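Local coordinates for protein putative peptidase (Chlamydophila abortus, PDB 3CE2) that probably acts as a zinc-dependent metallopeptidase of the M3B (PepF) family, cleaving a variety of small bioactive peptides, at residues G196-S201 with R222-T227; H206-A211 with L230-R235; H312-Y317 with T514-S519. All coordinates share one frame; numbering follows the deposited sequence.

Interaction 1: G196-S201 with R222-T227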
loop_
_atom_site.group_PDB
_atom_site.type_symbol
_atom_site.label_atom_id
_atom_site.label_comp_id
_atom_site.label_asym_id
_atom_site.label_seq_id
_atom_site.Cartn_x
_atom_site.Cartn_y
_atom_site.Cartn_z
ATOM N N GLY A 196 26.712 -6.234 12.299
ATOM C CA GLY A 196 28.155 -6.137 12.125
ATOM C C GLY A 196 28.554 -4.719 11.759
ATOM O O GLY A 196 27.870 -3.761 12.132
ATOM N N GLN A 197 29.651 -4.593 11.013
ATOM C CA GLN A 197 30.197 -3.284 10.646
ATOM C C GLN A 197 30.486 -3.105 9.172
ATOM O O GLN A 197 31.133 -3.939 8.539
ATOM C CB GLN A 197 31.503 -3.038 11.383
ATOM C CG GLN A 197 31.380 -2.104 12.559
ATOM C CD GLN A 197 32.404 -2.429 13.629
ATOM O OE1 GLN A 197 32.860 -1.549 14.363
ATOM N NE2 GLN A 197 32.782 -3.709 13.714
ATOM N N ALA A 198 30.035 -1.985 8.639
ATOM C CA ALA A 198 30.464 -1.566 7.324
ATOM C C ALA A 198 31.802 -0.814 7.412
ATOM O O ALA A 198 32.233 -0.437 8.505
ATOM C CB ALA A 198 29.411 -0.700 6.691
ATOM N N THR A 199 32.443 -0.601 6.257
ATOM C CA THR A 199 33.674 0.182 6.145
ATOM C C THR A 199 33.656 1.080 4.906
ATOM O O THR A 199 33.233 0.652 3.833
ATOM C CB THR A 199 34.875 -0.743 6.025
ATOM O OG1 THR A 199 34.688 -1.859 6.899
ATOM C CG2 THR A 199 36.142 -0.009 6.398
ATOM N N ASP A 200 34.137 2.312 5.037
ATOM C CA ASP A 200 34.265 3.170 3.867
ATOM C C ASP A 200 35.638 3.050 3.211
ATOM O O ASP A 200 36.458 2.207 3.613
ATOM C CB ASP A 200 33.856 4.627 4.151
ATOM C CG ASP A 200 34.762 5.331 5.166
ATOM O OD1 ASP A 200 35.870 4.815 5.495
ATOM O OD2 ASP A 200 34.337 6.422 5.627
ATOM N N SER A 201 35.874 3.851 2.176
ATOM C CA SER A 201 37.139 3.777 1.449
ATOM C C SER A 201 38.296 4.156 2.337
ATOM O O SER A 201 39.348 3.525 2.283
ATOM C CB SER A 201 37.133 4.682 0.232
ATOM O OG SER A 201 36.357 4.097 -0.785
ATOM N N ARG A 222 31.539 3.248 -2.846
ATOM C CA ARG A 222 31.269 1.857 -3.170
ATOM C C ARG A 222 31.672 0.878 -2.069
ATOM O O ARG A 222 31.053 -0.174 -1.916
ATOM C CB ARG A 222 31.925 1.451 -4.483
ATOM C CG ARG A 222 31.230 0.260 -5.111
ATOM C CD ARG A 222 31.997 -0.319 -6.266
ATOM N NE ARG A 222 31.283 -1.451 -6.848
ATOM C CZ ARG A 222 31.791 -2.254 -7.773
ATOM N NH1 ARG A 222 33.021 -2.044 -8.218
ATOM N NH2 ARG A 222 31.079 -3.265 -8.242
ATOM N N GLU A 223 32.705 1.213 -1.307
ATOM C CA GLU A 223 33.245 0.278 -0.317
ATOM C C GLU A 223 32.278 0.116 0.861
ATOM O O GLU A 223 32.144 -0.978 1.434
ATOM C CB GLU A 223 34.609 0.760 0.185
ATOM C CG GLU A 223 35.340 -0.228 1.090
ATOM C CD GLU A 223 35.873 -1.461 0.342
ATOM O OE1 GLU A 223 35.892 -1.475 -0.918
ATOM O OE2 GLU A 223 36.280 -2.424 1.029
ATOM N N LEU A 224 31.629 1.227 1.212
ATOM C CA LEU A 224 30.575 1.262 2.192
ATOM C C LEU A 224 29.398 0.431 1.694
ATOM O O LEU A 224 28.872 -0.400 2.441
ATOM C CB LEU A 224 30.142 2.710 2.427
ATOM C CG LEU A 224 29.374 3.055 3.708
ATOM C CD1 LEU A 224 30.159 2.593 4.904
ATOM C CD2 LEU A 224 29.080 4.560 3.803
ATOM N N ARG A 225 28.994 0.634 0.436
ATOM C CA ARG A 225 27.871 -0.123 -0.108
ATOM C C ARG A 225 28.200 -1.601 -0.029
ATOM O O ARG A 225 27.384 -2.418 0.385
ATOM C CB ARG A 225 27.590 0.262 -1.557
ATOM C CG ARG A 225 27.145 1.697 -1.758
ATOM C CD ARG A 225 26.328 1.868 -3.042
ATOM N NE ARG A 225 27.063 1.423 -4.232
ATOM C CZ ARG A 225 27.894 2.182 -4.947
ATOM N NH1 ARG A 225 28.108 3.448 -4.599
ATOM N NH2 ARG A 225 28.518 1.663 -6.006
ATOM N N LYS A 226 29.428 -1.935 -0.387
ATOM C CA LYS A 226 29.838 -3.321 -0.485
ATOM C C LYS A 226 29.929 -4.003 0.873
ATOM O O LYS A 226 29.379 -5.115 1.043
ATOM C CB LYS A 226 31.165 -3.424 -1.216
ATOM C CG LYS A 226 31.695 -4.810 -1.369
ATOM C CD LYS A 226 33.162 -4.773 -1.760
ATOM C CE LYS A 226 33.828 -6.062 -1.268
ATOM N NZ LYS A 226 35.148 -6.419 -1.883
ATOM N N THR A 227 30.609 -3.375 1.842
ATOM C CA THR A 227 30.815 -4.059 3.149
ATOM C C THR A 227 29.539 -4.093 3.977
ATOM O O THR A 227 29.352 -4.968 4.817
ATOM C CB THR A 227 31.916 -3.436 3.990
ATOM O OG1 THR A 227 31.698 -2.022 4.051
ATOM C CG2 THR A 227 33.285 -3.733 3.390
#

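Interaction 2: H206-A211 with L230-R235. With ZN (zinc ion), chain C.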
loop_
_atom_site.group_PDB
_atom_site.type_symbol
_atom_site.label_atom_id
_atom_site.label_comp_id
_atom_site.label_asym_id
_atom_site.label_seq_id
_atom_site.Cartn_x
_atom_site.Cartn_y
_atom_site.Cartn_z
ATOM N N HIS A 206 31.531 1.888 10.018
ATOM C CA HIS A 206 30.220 2.431 10.298
ATOM C C HIS A 206 29.404 1.239 10.780
ATOM O O HIS A 206 29.214 0.283 10.032
ATOM C CB HIS A 206 29.610 3.013 9.018
ATOM C CG HIS A 206 30.397 4.140 8.419
ATOM N ND1 HIS A 206 31.765 4.098 8.262
ATOM C CD2 HIS A 206 30.000 5.336 7.918
ATOM C CE1 HIS A 206 32.180 5.226 7.708
ATOM N NE2 HIS A 206 31.129 5.993 7.485
ATOM N N PRO A 207 28.966 1.253 12.047
ATOM C CA PRO A 207 28.181 0.117 12.536
ATOM C C PRO A 207 26.767 0.134 11.962
ATOM O O PRO A 207 26.296 1.176 11.502
ATOM C CB PRO A 207 28.189 0.308 14.061
ATOM C CG PRO A 207 29.292 1.348 14.314
ATOM C CD PRO A 207 29.201 2.239 13.110
ATOM N N LEU A 208 26.111 -1.024 11.978
ATOM C CA LEU A 208 24.940 -1.255 11.131
ATOM C C LEU A 208 23.641 -1.400 11.876
ATOM O O LEU A 208 23.605 -1.778 13.056
ATOM C CB LEU A 208 25.141 -2.506 10.268
ATOM C CG LEU A 208 26.160 -2.356 9.139
ATOM C CD1 LEU A 208 26.693 -3.693 8.706
ATOM C CD2 LEU A 208 25.506 -1.612 8.002
ATOM N N SER A 209 22.574 -1.114 11.147
ATOM C CA SER A 209 21.235 -1.240 11.640
ATOM C C SER A 209 20.364 -1.331 10.398
ATOM O O SER A 209 20.821 -1.038 9.304
ATOM C CB SER A 209 20.862 0.000 12.445
ATOM O OG SER A 209 20.206 0.943 11.614
ATOM N N HIS A 210 19.111 -1.719 10.539
ATOM C CA HIS A 210 18.266 -1.732 9.365
ATOM C C HIS A 210 18.227 -0.369 8.686
ATOM O O HIS A 210 18.411 -0.275 7.468
ATOM C CB HIS A 210 16.871 -2.285 9.675
ATOM C CG HIS A 210 16.863 -3.774 9.830
ATOM N ND1 HIS A 210 16.155 -4.425 10.815
ATOM C CD2 HIS A 210 17.525 -4.739 9.142
ATOM C CE1 HIS A 210 16.357 -5.727 10.714
ATOM N NE2 HIS A 210 17.190 -5.943 9.711
ATOM N N ALA A 211 18.045 0.687 9.472
ATOM C CA ALA A 211 17.954 2.029 8.896
ATOM C C ALA A 211 19.286 2.503 8.309
ATOM O O ALA A 211 19.300 3.150 7.264
ATOM C CB ALA A 211 17.404 3.024 9.894
ATOM N N LEU A 230 27.455 -6.977 2.241
ATOM C CA LEU A 230 28.049 -8.252 2.638
ATOM C C LEU A 230 27.834 -8.533 4.119
ATOM O O LEU A 230 27.614 -9.681 4.515
ATOM C CB LEU A 230 29.542 -8.298 2.308
ATOM C CG LEU A 230 29.924 -8.285 0.823
ATOM C CD1 LEU A 230 31.423 -8.260 0.676
ATOM C CD2 LEU A 230 29.356 -9.480 0.093
ATOM N N ALA A 231 27.888 -7.509 4.960
ATOM C CA ALA A 231 27.681 -7.798 6.385
ATOM C C ALA A 231 26.225 -8.190 6.629
ATOM O O ALA A 231 25.942 -9.109 7.410
ATOM C CB ALA A 231 28.098 -6.636 7.265
ATOM N N GLN A 232 25.293 -7.516 5.948
ATOM C CA GLN A 232 23.907 -7.926 6.063
ATOM C C GLN A 232 23.729 -9.384 5.664
ATOM O O GLN A 232 23.037 -10.118 6.350
ATOM C CB GLN A 232 22.965 -7.010 5.301
ATOM C CG GLN A 232 22.781 -5.651 5.948
ATOM C CD GLN A 232 22.500 -5.720 7.469
ATOM O OE1 GLN A 232 23.409 -5.943 8.297
ATOM N NE2 GLN A 232 21.233 -5.492 7.834
ATOM N N CYS A 233 24.371 -9.835 4.592
ATOM C CA CYS A 233 24.206 -11.237 4.221
ATOM C C CYS A 233 24.742 -12.165 5.302
ATOM O O CYS A 233 24.124 -13.177 5.623
ATOM C CB CYS A 233 24.897 -11.546 2.906
ATOM S SG CYS A 233 24.133 -10.814 1.455
ATOM N N GLU A 234 25.899 -11.833 5.863
ATOM C CA GLU A 234 26.478 -12.701 6.881
ATOM C C GLU A 234 25.576 -12.806 8.115
ATOM O O GLU A 234 25.423 -13.886 8.696
ATOM C CB GLU A 234 27.867 -12.233 7.248
ATOM C CG GLU A 234 28.902 -12.756 6.300
ATOM C CD GLU A 234 30.193 -11.944 6.317
ATOM O OE1 GLU A 234 30.759 -11.740 7.413
ATOM O OE2 GLU A 234 30.654 -11.525 5.230
ATOM N N ARG A 235 24.946 -11.698 8.488
ATOM C CA ARG A 235 24.035 -11.700 9.619
ATOM C C ARG A 235 22.973 -12.783 9.451
ATOM O O ARG A 235 22.744 -13.565 10.358
ATOM C CB ARG A 235 23.375 -10.319 9.839
ATOM C CG ARG A 235 22.678 -10.266 11.220
ATOM C CD ARG A 235 22.340 -8.886 11.755
ATOM N NE ARG A 235 20.996 -8.527 11.355
ATOM C CZ ARG A 235 19.979 -8.431 12.192
ATOM N NH1 ARG A 235 20.151 -8.635 13.479
ATOM N NH2 ARG A 235 18.788 -8.122 11.727
HETATM ZN ZN ZN C . 30.051 7.870 6.382
#

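Interaction 3: H312-Y317 with T514-S519. With ZN (zinc ion), chain E.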
loop_
_atom_site.group_PDB
_atom_site.type_symbol
_atom_site.label_atom_id
_atom_site.label_comp_id
_atom_site.label_asym_id
_atom_site.label_seq_id
_atom_site.Cartn_x
_atom_site.Cartn_y
_atom_site.Cartn_z
ATOM N N HIS A 312 27.170 -5.247 -9.014
ATOM C CA HIS A 312 26.764 -6.095 -7.924
ATOM C C HIS A 312 25.427 -5.602 -7.410
ATOM O O HIS A 312 25.032 -4.443 -7.646
ATOM C CB HIS A 312 27.813 -6.030 -6.822
ATOM C CG HIS A 312 29.034 -6.859 -7.091
ATOM N ND1 HIS A 312 29.225 -8.109 -6.536
ATOM C CD2 HIS A 312 30.134 -6.614 -7.842
ATOM C CE1 HIS A 312 30.382 -8.600 -6.939
ATOM N NE2 HIS A 312 30.951 -7.717 -7.738
ATOM N N PHE A 313 24.720 -6.473 -6.698
ATOM C CA PHE A 313 23.472 -6.058 -6.088
ATOM C C PHE A 313 23.645 -4.813 -5.251
ATOM O O PHE A 313 22.699 -4.054 -5.093
ATOM C CB PHE A 313 22.895 -7.150 -5.222
ATOM C CG PHE A 313 22.114 -8.149 -5.970
ATOM C CD1 PHE A 313 20.985 -7.755 -6.703
ATOM C CD2 PHE A 313 22.468 -9.491 -5.919
ATOM C CE1 PHE A 313 20.217 -8.681 -7.394
ATOM C CE2 PHE A 313 21.709 -10.452 -6.609
ATOM C CZ PHE A 313 20.576 -10.046 -7.351
ATOM N N TYR A 314 24.844 -4.593 -4.714
ATOM C CA TYR A 314 25.055 -3.404 -3.899
ATOM C C TYR A 314 25.362 -2.187 -4.744
ATOM O O TYR A 314 25.759 -1.150 -4.225
ATOM C CB TYR A 314 26.122 -3.627 -2.830
ATOM C CG TYR A 314 27.430 -4.201 -3.319
ATOM C CD1 TYR A 314 28.421 -3.385 -3.852
ATOM C CD2 TYR A 314 27.688 -5.550 -3.216
ATOM C CE1 TYR A 314 29.633 -3.909 -4.283
ATOM C CE2 TYR A 314 28.887 -6.085 -3.643
ATOM C CZ TYR A 314 29.852 -5.247 -4.179
ATOM O OH TYR A 314 31.036 -5.771 -4.598
ATOM N N ASP A 315 25.162 -2.298 -6.049
ATOM C CA ASP A 315 25.424 -1.160 -6.911
ATOM C C ASP A 315 24.115 -0.563 -7.367
ATOM O O ASP A 315 24.046 0.611 -7.749
ATOM C CB ASP A 315 26.274 -1.594 -8.093
ATOM C CG ASP A 315 27.703 -1.872 -7.684
ATOM O OD1 ASP A 315 28.304 -0.984 -7.018
ATOM O OD2 ASP A 315 28.208 -2.978 -7.995
ATOM N N VAL A 316 23.079 -1.392 -7.274
ATOM C CA VAL A 316 21.733 -1.087 -7.731
ATOM C C VAL A 316 21.172 0.284 -7.300
ATOM O O VAL A 316 20.437 0.906 -8.062
ATOM C CB VAL A 316 20.765 -2.192 -7.260
ATOM C CG1 VAL A 316 19.342 -1.764 -7.451
ATOM C CG2 VAL A 316 21.060 -3.535 -7.974
ATOM N N TYR A 317 21.500 0.768 -6.103
ATOM C CA TYR A 317 20.898 2.029 -5.660
ATOM C C TYR A 317 21.891 3.181 -5.568
ATOM O O TYR A 317 21.562 4.263 -5.093
ATOM C CB TYR A 317 20.082 1.848 -4.363
ATOM C CG TYR A 317 19.009 0.769 -4.485
ATOM C CD1 TYR A 317 17.872 0.964 -5.272
ATOM C CD2 TYR A 317 19.149 -0.453 -3.833
ATOM C CE1 TYR A 317 16.902 -0.038 -5.398
ATOM C CE2 TYR A 317 18.195 -1.458 -3.949
ATOM C CZ TYR A 317 17.073 -1.252 -4.727
ATOM O OH TYR A 317 16.132 -2.269 -4.840
ATOM N N THR A 514 26.566 -9.490 -11.110
ATOM C CA THR A 514 27.518 -10.450 -10.610
ATOM C C THR A 514 27.129 -10.786 -9.167
ATOM O O THR A 514 27.021 -9.897 -8.328
ATOM C CB THR A 514 28.914 -9.844 -10.636
ATOM O OG1 THR A 514 29.258 -9.512 -11.991
ATOM C CG2 THR A 514 29.958 -10.799 -9.984
ATOM N N PHE A 515 26.907 -12.059 -8.886
ATOM C CA PHE A 515 26.476 -12.472 -7.562
ATOM C C PHE A 515 27.611 -12.493 -6.570
ATOM O O PHE A 515 28.746 -12.709 -6.942
ATOM C CB PHE A 515 25.814 -13.848 -7.609
ATOM C CG PHE A 515 24.556 -13.867 -8.403
ATOM C CD1 PHE A 515 23.968 -12.673 -8.816
ATOM C CD2 PHE A 515 23.933 -15.058 -8.721
ATOM C CE1 PHE A 515 22.790 -12.656 -9.554
ATOM C CE2 PHE A 515 22.741 -15.054 -9.471
ATOM C CZ PHE A 515 22.179 -13.832 -9.887
ATOM N N ASP A 516 27.307 -12.228 -5.305
ATOM C CA ASP A 516 28.270 -12.458 -4.250
ATOM C C ASP A 516 27.938 -13.801 -3.637
ATOM O O ASP A 516 26.912 -14.378 -3.961
ATOM C CB ASP A 516 28.245 -11.339 -3.231
ATOM C CG ASP A 516 28.822 -10.060 -3.777
ATOM O OD1 ASP A 516 30.040 -9.797 -3.565
ATOM O OD2 ASP A 516 28.059 -9.317 -4.429
ATOM N N VAL A 517 28.808 -14.327 -2.786
ATOM C CA VAL A 517 28.640 -15.716 -2.326
ATOM C C VAL A 517 27.396 -15.915 -1.462
ATOM O O VAL A 517 26.879 -17.010 -1.391
ATOM C CB VAL A 517 29.912 -16.259 -1.607
ATOM C CG1 VAL A 517 31.067 -16.280 -2.560
ATOM C CG2 VAL A 517 30.291 -15.368 -0.420
ATOM N N LEU A 518 26.902 -14.861 -0.815
ATOM C CA LEU A 518 25.741 -15.018 0.051
ATOM C C LEU A 518 24.495 -14.330 -0.473
ATOM O O LEU A 518 23.485 -14.203 0.225
ATOM C CB LEU A 518 26.082 -14.535 1.453
ATOM C CG LEU A 518 27.111 -15.507 2.055
ATOM C CD1 LEU A 518 27.532 -15.100 3.454
ATOM C CD2 LEU A 518 26.617 -16.995 2.021
ATOM N N SER A 519 24.558 -13.895 -1.719
ATOM C CA SER A 519 23.493 -13.075 -2.283
ATOM C C SER A 519 22.148 -13.757 -2.208
ATOM O O SER A 519 21.111 -13.106 -2.092
ATOM C CB SER A 519 23.809 -12.716 -3.726
ATOM O OG SER A 519 24.854 -11.773 -3.735
HETATM ZN ZN ZN E . 32.798 -7.637 -8.864
HETATM O O HOH W 1 25.849 -8.775 -6.083
HETATM O O HOH W 2 34.195 -6.411 -8.475
#

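Interaction 1: G196-S201 with R222-T227
A198 and T199 meet L224 and T227 where a short strand lies along the first turns of a helix, and the contact illustrates how a helix can hold a strand with a single side-chain hydroxyl. L224 supplies the apolar half. Its CB passes 4.0 Å from T199 O, and its CG stands anti to the backbone N (chi1 -161°), which, with chi2 at 55°, brings the CD1 branch against the strand. That branch packs 3.8 Å from A198 CB and equally close to the T199 carbonyl. The other methyl, CD2, heads out of the pair toward the side where a bound zinc ion lies. The polar half belongs to T227: its OG1, set between the backbone N and the carbonyl carbon, accepts the amide hydrogen of T199 N at 2.7 Å. T199 O in turn faces the helix backbone, with a CA-H...O contact of 3.2 Å from L224 CA. Beyond it, E223 closes the end of the contact through its aliphatic part, CG lying 3.7 Å from D200 O. The axes approach to 6.3 Å and run 155° apart, close to antiparallel. On its other edge strand 197-199 pairs with strand 205-207, from which H206 also reaches L224, while D221, just ahead of helix 222-237, binds S201 N and E223 N. The strand is thus held between its partner strand 205-207 and the start of helix 222-237.

Interaction 2: H206-A211 with L230-R235
L208 places its CD1 methyl 3.6 Å from A231 CB, and this pair is the close-packed part of an otherwise loose contact. Both bonds from backbone to side chain point across the gap, so a small alanine methyl receives the tip of a leucine branch; the same CD1 also lies 4.0 Å from Q232 OE1. L208 and Q232 lie alongside with their ends pointing opposite ways, the glutamine being folded at chi2 (-47°), which brings its amide back toward the loop instead of letting it run on along the helix. Here the residues involved are largely buried. The polar end of the contact is looser. H210 sits at the start of helix 210-217, its ring CD2 4.0 Å from Q232 NE2 with ring and amide planes 74° apart. The same ring approaches R235, H210 NE2 to R235 NH2 3.4 Å, the side chains standing roughly perpendicular, and H210 NE2 has a hydrogen bond to Y236 OH, just beyond. F195 ties this corner together, meeting R235 through a cation-pi interaction and H210 edge to face. On the far side, toward solvent, the loop draws off: H206 takes no part in the contact with 230-235, though it touches L224 earlier on the same helix, and its NE2 binds a zinc ion at 2.4 Å. In chemical terms, the contact combines a methyl-to-methyl contact with polar side chains that look outward for partners, H210 bonding to Y236 and R235 NH1 weakly to I193 O. Cohesion between these two segments therefore rests mostly on packing, and the nearby R235 guanidinium would tend to disfavour a second proton on H210.

Interaction 3: H312-Y317 with T514-S519
The zinc site formed by D310 and H312, distinct from the one on the HExxH helix, shows a common second-shell device: a metal-binding histidine steadied by a carboxylate. H312 NE2 holds the zinc ion at 2.2 Å, with a water and D310 as further ligands, while its ND1 donates to D516 OD2 at 2.7 Å. The oxygen lies close to the imidazole plane and is met on the syn side of the carboxylate, 33° out of the carboxylate plane, which fixes the rotation of the ring and probably makes it a better zinc ligand. T514 CB rests over one face of that ring, 4.2 Å from its centroid, and the hydroxyl of Y314 lies over the other. A second water joins the loops: it accepts from F313 N at 2.6 Å and donates to T514 O and to D516 OD2, giving that oxygen two partners. Farther along, F313 and F515 run nearly parallel but slid apart, with centroids 5.7 Å from each other, so that the rings barely overlap and meet at their rims, F313 CE2 3.8 Å from F515 CE1. S519 OG lies at the edge of the F313 ring and takes the hydrogen of D516 N at 2.9 Å, steadying the turn from D516 to S519. Both segments are loops, wedged between two helices: Y229 of helix 222-237 bonds S519 OG and touches F313, and Y509 and Q505 of helix 494-509 pack against the same phenyl ring.

Helix 222-237 is the common element. Interactions 1 and 2, with centres 9 Å apart, lie at successive places along it and share the two-stranded sheet, where A198 N lies 2.8 Å from H206 O, probably hydrogen-bonded. L224 of interaction 1 comes within about 4 Å of the zinc ion held by H206. Interaction 3, about 13 and 14 Å from interactions 1 and 2 between centres, meets the same helix from another direction: R225 NH2 forms a salt bridge with D315 OD1 at 2.8 Å, and C233 CB packs 3.5 Å from L518 CB. Both zinc sites here are separate from that of H402, H406 and E430, whose HExxH pattern marks the probable catalytic metal.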